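Local structure of luciferase-like monooxygenase (Streptomyces bottropensis, 7BIP) at residues Asp96-Phe107 against Pro162-Leu173. The protein probably acts as a monooxygenase of the luciferase-like family in the biosynthesis of the polyketide rishirilide. Residues are numbered along the deposited sequence; the frame is centred on the assembly and turned at random.
Sequences DNISQGRLDVGF and PRTWQRPHPRIL
V105 and I172 pair in parallel register; the axes of strands 103-107 and 171-173 approach to 4.7 Å, their directions 23° apart, joined by hydrogen bonds from V105 N to R171 O, L173 N to V105 O and F107 N to L173 O. Ahead of the strands, Q166 joins the loop to the end of helix 85-98. Its amide NE2 spends both hydrogens: one runs to L103 O (2.7 Å) on an in-plane lone pair, the other to D96 OD1 (2.8 Å), met 37° above the carboxylate plane. D96 OD2 takes backbone Q166 N on its syn side (2.9 Å), the N-H pointing almost straight at the oxygen; CG of D96 lies anti to D96's own N (chi1 -164°), and this swings the carboxylate to the loop. A leucine in place of Q166 would probably leave L103 O and D96 OD1 without this shared donor. N97 ND2 hydrogen-bonds R163 O (2.8 Å), while W165 lays one indole face over the Schellman turn in a CH-pi contact, Q100 CA 3.5 Å from the centroid of the six-membered ring of W165. P170 CB rests against V105 CG2 (3.9 Å). Neighbouring TIM-barrel strands are thus joined by backbone bonds, and the preceding loop by a carboxylate-amide network whose bonds to D96 would be consistent with a stabilised negative charge.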
ATOM      1  N   ASP A  96       4.574  -5.935  -7.109  1.00 10.42           N
ATOM      2  CA  ASP A  96       5.292  -6.499  -8.246  1.00  8.75           C
ATOM      3  C   ASP A  96       4.336  -6.756  -9.409  1.00 10.40           C
ATOM      4  O   ASP A  96       4.608  -6.377 -10.556  1.00 12.92           O
ATOM      5  CB  ASP A  96       5.999  -7.793  -7.822  1.00 10.38           C
ATOM      6  CG  ASP A  96       7.067  -8.235  -8.809  1.00 15.88           C
ATOM      7  OD1 ASP A  96       7.634  -7.380  -9.522  1.00 14.44           O
ATOM      8  OD2 ASP A  96       7.348  -9.449  -8.865  1.00 13.73           O
ATOM      9  N   ASN A  97       3.185  -7.363  -9.119  1.00 10.32           N
ATOM     10  CA  ASN A  97       2.220  -7.659 -10.176  1.00 10.56           C
ATOM     11  C   ASN A  97       1.556  -6.399 -10.725  1.00 11.76           C
ATOM     12  O   ASN A  97       1.388  -6.268 -11.944  1.00 12.54           O
ATOM     13  CB  ASN A  97       1.182  -8.648  -9.654  1.00 11.41           C
ATOM     14  CG  ASN A  97       1.708 -10.066  -9.659  1.00 13.61           C
ATOM     15  OD1 ASN A  97       1.869 -10.665 -10.714  1.00 13.84           O
ATOM     16  ND2 ASN A  97       2.008 -10.596  -8.474  1.00 11.29           N
ATOM     17  N   ILE A  98       1.174  -5.464  -9.853  1.00 12.29           N
ATOM     18  CA  ILE A  98       0.569  -4.213 -10.307  1.00 13.90           C
ATOM     19  C   ILE A  98       1.515  -3.469 -11.239  1.00 12.04           C
ATOM     20  O   ILE A  98       1.100  -2.918 -12.273  1.00 12.07           O
ATOM     21  CB  ILE A  98       0.178  -3.359  -9.085  1.00 11.99           C
ATOM     22  CG1 ILE A  98      -1.085  -3.937  -8.442  1.00 12.40           C
ATOM     23  CG2 ILE A  98      -0.043  -1.885  -9.474  1.00 12.58           C
ATOM     24  CD1 ILE A  98      -1.294  -3.448  -7.016  1.00 16.65           C
ATOM     25  N   SER A  99       2.806  -3.457 -10.902  1.00 10.52           N
ATOM     26  CA  SER A  99       3.815  -2.755 -11.685  1.00 10.65           C
ATOM     27  C   SER A  99       4.329  -3.565 -12.870  1.00 13.68           C
ATOM     28  O   SER A  99       5.187  -3.069 -13.602  1.00 13.91           O
ATOM     29  CB  SER A  99       4.996  -2.375 -10.778  1.00 12.68           C
ATOM     30  OG  SER A  99       5.813  -3.520 -10.528  1.00 14.50           O
ATOM     31  N   GLN A 100       3.831  -4.787 -13.067  1.00 13.12           N
ATOM     32  CA  GLN A 100       4.258  -5.670 -14.164  1.00 13.28           C
ATOM     33  C   GLN A 100       5.780  -5.875 -14.156  1.00 15.08           C
ATOM     34  O   GLN A 100       6.475  -5.755 -15.174  1.00 13.56           O
ATOM     35  CB  GLN A 100       3.739  -5.156 -15.518  1.00 14.87           C
ATOM     36  CG  GLN A 100       2.207  -4.989 -15.497  1.00 15.16           C
ATOM     37  CD  GLN A 100       1.549  -5.158 -16.851  1.00 35.55           C
ATOM     38  OE1 GLN A 100       2.159  -4.910 -17.892  1.00 29.24           O
ATOM     39  NE2 GLN A 100       0.290  -5.590 -16.841  1.00 38.92           N
ATOM     40  N   GLY A 101       6.297  -6.207 -12.970  1.00 14.01           N
ATOM     41  CA  GLY A 101       7.671  -6.654 -12.838  1.00 10.58           C
ATOM     42  C   GLY A 101       8.719  -5.572 -12.710  1.00 12.40           C
ATOM     43  O   GLY A 101       9.892  -5.838 -12.994  1.00 14.63           O
ATOM     44  N   ARG A 102       8.346  -4.365 -12.265  1.00 12.11           N
ATOM     45  CA  ARG A 102       9.274  -3.237 -12.212  1.00 10.93           C
ATOM     46  C   ARG A 102       9.800  -2.961 -10.806  1.00 12.20           C
ATOM     47  O   ARG A 102      10.493  -1.958 -10.604  1.00 13.46           O
ATOM     48  CB  ARG A 102       8.606  -1.970 -12.764  1.00 12.59           C
ATOM     49  CG  ARG A 102       8.343  -2.003 -14.274  1.00 11.65           C
ATOM     50  CD  ARG A 102       7.721  -0.695 -14.759  1.00 10.75           C
ATOM     51  NE  ARG A 102       6.314  -0.554 -14.366  1.00 12.33           N
ATOM     52  CZ  ARG A 102       5.746   0.601 -14.019  1.00 13.20           C
ATOM     53  NH1 ARG A 102       6.465   1.718 -13.986  1.00 14.18           N
ATOM     54  NH2 ARG A 102       4.456   0.640 -13.699  1.00 11.59           N
ATOM     55  N   LEU A 103       9.525  -3.841  -9.841  1.00 10.95           N
ATOM     56  CA  LEU A 103       9.853  -3.593  -8.442  1.00 12.08           C
ATOM     57  C   LEU A 103      11.233  -4.140  -8.076  1.00 11.36           C
ATOM     58  O   LEU A 103      11.580  -5.274  -8.423  1.00 13.80           O
ATOM     59  CB  LEU A 103       8.793  -4.244  -7.540  1.00 11.18           C
ATOM     60  CG  LEU A 103       8.996  -4.191  -6.024  1.00  9.75           C
ATOM     61  CD1 LEU A 103       8.916  -2.753  -5.527  1.00 12.60           C
ATOM     62  CD2 LEU A 103       7.933  -5.028  -5.339  1.00 10.47           C
ATOM     63  N   ASP A 104      12.010  -3.332  -7.349  1.00 11.88           N
ATOM     64  CA  ASP A 104      13.211  -3.769  -6.649  1.00 13.06           C
ATOM     65  C   ASP A 104      13.031  -3.435  -5.176  1.00 16.58           C
ATOM     66  O   ASP A 104      12.555  -2.344  -4.846  1.00 13.51           O
ATOM     67  CB  ASP A 104      14.476  -3.064  -7.185  1.00 11.95           C
ATOM     68  CG  ASP A 104      14.595  -3.150  -8.698  1.00 19.09           C
ATOM     69  OD1 ASP A 104      14.499  -4.263  -9.241  1.00 19.65           O
ATOM     70  OD2 ASP A 104      14.773  -2.099  -9.346  1.00 22.31           O
ATOM     71  N   VAL A 105      13.405  -4.358  -4.283  1.00 13.33           N
ATOM     72  CA  VAL A 105      13.052  -4.219  -2.868  1.00 12.59           C
ATOM     73  C   VAL A 105      14.325  -4.042  -2.045  1.00 13.65           C
ATOM     74  O   VAL A 105      15.058  -5.002  -1.779  1.00 14.06           O
ATOM     75  CB  VAL A 105      12.235  -5.402  -2.352  1.00 14.56           C
ATOM     76  CG1 VAL A 105      11.836  -5.130  -0.899  1.00 11.28           C
ATOM     77  CG2 VAL A 105      10.992  -5.592  -3.216  1.00 13.80           C
ATOM     78  N   GLY A 106      14.570  -2.814  -1.600  1.00 12.40           N
ATOM     79  CA  GLY A 106      15.563  -2.571  -0.569  1.00 13.45           C
ATOM     80  C   GLY A 106      14.961  -2.737   0.818  1.00 13.91           C
ATOM     81  O   GLY A 106      13.855  -2.267   1.095  1.00 11.83           O
ATOM     82  N   PHE A 107      15.705  -3.435   1.679  1.00 13.36           N
ATOM     83  CA  PHE A 107      15.380  -3.644   3.086  1.00 11.65           C
ATOM     84  C   PHE A 107      16.437  -2.935   3.925  1.00 14.18           C
ATOM     85  O   PHE A 107      17.630  -3.051   3.641  1.00 15.39           O
ATOM     86  CB  PHE A 107      15.396  -5.138   3.475  1.00 12.22           C
ATOM     87  CG  PHE A 107      14.422  -6.026   2.714  1.00 12.05           C
ATOM     88  CD1 PHE A 107      13.279  -6.524   3.349  1.00 18.58           C
ATOM     89  CD2 PHE A 107      14.688  -6.439   1.417  1.00 13.19           C
ATOM     90  CE1 PHE A 107      12.389  -7.372   2.679  1.00 17.18           C
ATOM     91  CE2 PHE A 107      13.813  -7.297   0.738  1.00 16.69           C
ATOM     92  CZ  PHE A 107      12.654  -7.762   1.375  1.00 14.65           C
ATOM     93  N   PRO A 162      -0.420 -13.065  -3.611  1.00 12.58           N
ATOM     94  CA  PRO A 162      -0.172 -13.603  -4.948  1.00 11.97           C
ATOM     95  C   PRO A 162       1.290 -14.014  -5.079  1.00 11.64           C
ATOM     96  O   PRO A 162       2.151 -13.514  -4.343  1.00 13.57           O
ATOM     97  CB  PRO A 162      -0.497 -12.425  -5.863  1.00 11.95           C
ATOM     98  CG  PRO A 162      -0.125 -11.192  -5.010  1.00 11.55           C
ATOM     99  CD  PRO A 162      -0.482 -11.588  -3.596  1.00 14.08           C
ATOM    100  N   ARG A 163       1.581 -14.951  -5.968  1.00 11.18           N
ATOM    101  CA  ARG A 163       2.975 -15.183  -6.294  1.00 10.23           C
ATOM    102  C   ARG A 163       3.532 -13.952  -6.994  1.00 15.06           C
ATOM    103  O   ARG A 163       2.795 -13.180  -7.604  1.00 14.65           O
ATOM    104  CB  ARG A 163       3.121 -16.422  -7.167  1.00 12.27           C
ATOM    105  CG  ARG A 163       2.341 -17.636  -6.633  1.00 16.94           C
ATOM    106  CD  ARG A 163       2.747 -18.026  -5.213  1.00 14.67           C
ATOM    107  NE  ARG A 163       4.050 -18.685  -5.168  1.00 15.55           N
ATOM    108  CZ  ARG A 163       4.863 -18.659  -4.117  1.00 15.20           C
ATOM    109  NH1 ARG A 163       6.033 -19.290  -4.149  1.00 14.12           N
ATOM    110  NH2 ARG A 163       4.510 -17.986  -3.034  1.00 17.36           N
ATOM    111  N   THR A 164       4.844 -13.755  -6.887  1.00 12.49           N
ATOM    112  CA  THR A 164       5.417 -12.573  -7.520  1.00 11.42           C
ATOM    113  C   THR A 164       5.387 -12.689  -9.048  1.00 14.18           C
ATOM    114  O   THR A 164       5.232 -13.772  -9.632  1.00 15.24           O
ATOM    115  CB  THR A 164       6.853 -12.337  -7.038  1.00 11.55           C
ATOM    116  OG1 THR A 164       7.661 -13.475  -7.357  1.00 16.42           O
ATOM    117  CG2 THR A 164       6.877 -12.115  -5.524  1.00 14.95           C
ATOM    118  N   TRP A 165       5.502 -11.533  -9.696  1.00 10.72           N
ATOM    119  CA  TRP A 165       5.634 -11.478 -11.145  1.00 11.97           C
ATOM    120  C   TRP A 165       7.036 -11.894 -11.564  1.00 15.62           C
ATOM    121  O   TRP A 165       7.211 -12.762 -12.433  1.00 16.08           O
ATOM    122  CB  TRP A 165       5.322 -10.053 -11.605  1.00 14.36           C
ATOM    123  CG  TRP A 165       5.516  -9.759 -13.069  1.00 12.96           C
ATOM    124  CD1 TRP A 165       6.701  -9.750 -13.768  1.00 12.92           C
ATOM    125  CD2 TRP A 165       4.502  -9.375 -14.002  1.00 14.06           C
ATOM    126  NE1 TRP A 165       6.471  -9.399 -15.072  1.00 15.78           N
ATOM    127  CE2 TRP A 165       5.130  -9.160 -15.240  1.00 16.90           C
ATOM    128  CE3 TRP A 165       3.120  -9.193 -13.905  1.00 13.62           C
ATOM    129  CZ2 TRP A 165       4.419  -8.782 -16.387  1.00 18.36           C
ATOM    130  CZ3 TRP A 165       2.413  -8.820 -15.032  1.00 15.44           C
ATOM    131  CH2 TRP A 165       3.064  -8.611 -16.259  1.00 13.00           C
ATOM    132  N   GLN A 166       8.044 -11.304 -10.938  1.00 13.83           N
ATOM    133  CA  GLN A 166       9.428 -11.594 -11.289  1.00 13.77           C
ATOM    134  C   GLN A 166       9.860 -12.953 -10.748  1.00 12.70           C
ATOM    135  O   GLN A 166       9.334 -13.445  -9.752  1.00 15.68           O
ATOM    136  CB  GLN A 166      10.349 -10.501 -10.746  1.00 11.84           C
ATOM    137  CG  GLN A 166      10.076  -9.141 -11.369  1.00 13.29           C
ATOM    138  CD  GLN A 166      10.946  -8.062 -10.775  1.00 16.96           C
ATOM    139  OE1 GLN A 166      12.126  -7.951 -11.114  1.00 17.50           O
ATOM    140  NE2 GLN A 166      10.378  -7.265  -9.879  1.00 14.31           N
ATOM    141  N   ARG A 167      10.855 -13.542 -11.402  1.00 13.42           N
ATOM    142  CA  ARG A 167      11.320 -14.872 -11.047  1.00 17.32           C
ATOM    143  C   ARG A 167      12.808 -14.840 -10.720  1.00 17.57           C
ATOM    144  O   ARG A 167      13.605 -14.369 -11.541  1.00 20.18           O
ATOM    145  CB  ARG A 167      11.060 -15.846 -12.194  1.00 19.00           C
ATOM    146  CG  ARG A 167       9.584 -15.994 -12.504  1.00 18.99           C
ATOM    147  CD  ARG A 167       9.391 -16.856 -13.733  1.00 23.70           C
ATOM    148  NE  ARG A 167       8.052 -16.735 -14.298  1.00 18.84           N
ATOM    149  CZ  ARG A 167       7.759 -17.099 -15.544  1.00 21.40           C
ATOM    150  NH1 ARG A 167       8.711 -17.599 -16.324  1.00 23.97           N
ATOM    151  NH2 ARG A 167       6.523 -16.967 -16.001  1.00 19.42           N
ATOM    152  N   PRO A 168      13.222 -15.322  -9.540  1.00 20.08           N
ATOM    153  CA  PRO A 168      12.356 -15.968  -8.546  1.00 15.73           C
ATOM    154  C   PRO A 168      11.486 -15.006  -7.744  1.00 14.20           C
ATOM    155  O   PRO A 168      10.522 -15.431  -7.120  1.00 20.04           O
ATOM    156  CB  PRO A 168      13.359 -16.675  -7.621  1.00 19.21           C
ATOM    157  CG  PRO A 168      14.609 -15.856  -7.732  1.00 20.31           C
ATOM    158  CD  PRO A 168      14.646 -15.349  -9.149  1.00 19.11           C
ATOM    159  N   HIS A 169      11.828 -13.721  -7.792  1.00 14.02           N
ATOM    160  CA  HIS A 169      11.193 -12.674  -7.002  1.00 13.16           C
ATOM    161  C   HIS A 169      11.891 -11.363  -7.338  1.00 12.50           C
ATOM    162  O   HIS A 169      12.906 -11.375  -8.049  1.00 16.01           O
ATOM    163  CB  HIS A 169      11.268 -12.997  -5.500  1.00 14.57           C
ATOM    164  CG  HIS A 169      12.638 -13.351  -5.011  1.00 14.33           C
ATOM    165  ND1 HIS A 169      13.647 -12.423  -4.893  1.00 16.36           N
ATOM    166  CD2 HIS A 169      13.157 -14.529  -4.586  1.00 15.43           C
ATOM    167  CE1 HIS A 169      14.739 -13.016  -4.438  1.00 16.38           C
ATOM    168  NE2 HIS A 169      14.464 -14.292  -4.235  1.00 16.23           N
ATOM    169  N   PRO A 170      11.368 -10.217  -6.901  1.00 14.43           N
ATOM    170  CA  PRO A 170      12.095  -8.960  -7.105  1.00 13.10           C
ATOM    171  C   PRO A 170      13.501  -9.020  -6.522  1.00 15.08           C
ATOM    172  O   PRO A 170      13.770  -9.734  -5.550  1.00 14.32           O
ATOM    173  CB  PRO A 170      11.232  -7.936  -6.367  1.00 11.46           C
ATOM    174  CG  PRO A 170       9.869  -8.509  -6.408  1.00 14.55           C
ATOM    175  CD  PRO A 170      10.073  -9.987  -6.232  1.00 15.57           C
ATOM    176  N   ARG A 171      14.406  -8.263  -7.143  1.00 16.65           N
ATOM    177  CA  ARG A 171      15.752  -8.093  -6.608  1.00 17.64           C
ATOM    178  C   ARG A 171      15.678  -7.675  -5.146  1.00 17.91           C
ATOM    179  O   ARG A 171      14.861  -6.833  -4.773  1.00 14.45           O
ATOM    180  CB  ARG A 171      16.506  -7.031  -7.411  1.00 15.67           C
ATOM    181  CG  ARG A 171      18.011  -6.971  -7.115  1.00 22.68           C
ATOM    182  CD  ARG A 171      18.669  -5.784  -7.820  1.00 26.57           C
ATOM    183  NE  ARG A 171      18.462  -5.820  -9.263  1.00 28.53           N
ATOM    184  CZ  ARG A 171      19.248  -6.470 -10.115  1.00 37.23           C
ATOM    185  NH1 ARG A 171      20.297  -7.145  -9.662  1.00 38.80           N
ATOM    186  NH2 ARG A 171      18.981  -6.445 -11.417  1.00 39.59           N
ATOM    187  N   ILE A 172      16.536  -8.269  -4.316  1.00 14.51           N
ATOM    188  CA  ILE A 172      16.628  -7.926  -2.899  1.00 13.37           C
ATOM    189  C   ILE A 172      17.921  -7.150  -2.684  1.00 13.57           C
ATOM    190  O   ILE A 172      19.000  -7.619  -3.058  1.00 16.46           O
ATOM    191  CB  ILE A 172      16.591  -9.183  -2.008  1.00 14.39           C
ATOM    192  CG1 ILE A 172      15.221  -9.868  -2.073  1.00 14.77           C
ATOM    193  CG2 ILE A 172      16.916  -8.833  -0.545  1.00 14.59           C
ATOM    194  CD1 ILE A 172      15.192 -11.215  -1.327  1.00 17.45           C
ATOM    195  N   LEU A 173      17.814  -5.962  -2.090  1.00 12.96           N
ATOM    196  CA  LEU A 173      18.985  -5.187  -1.701  1.00 13.94           C
ATOM    197  C   LEU A 173      18.943  -4.936  -0.202  1.00 13.28           C
ATOM    198  O   LEU A 173      17.872  -4.718   0.368  1.00 14.57           O
ATOM    199  CB  LEU A 173      19.054  -3.852  -2.454  1.00 15.92           C
ATOM    200  CG  LEU A 173      18.994  -4.025  -3.969  1.00 18.85           C
ATOM    201  CD1 LEU A 173      17.582  -3.729  -4.441  1.00 19.35           C
ATOM    202  CD2 LEU A 173      20.015  -3.126  -4.655  1.00 18.35           C
TER
HETATM  203  O   HOH W   1      14.078  -6.906  -9.591  1.00 14.55           O
HETATM  204  O   HOH W   2      16.744  -4.440 -10.894  1.00 38.82           O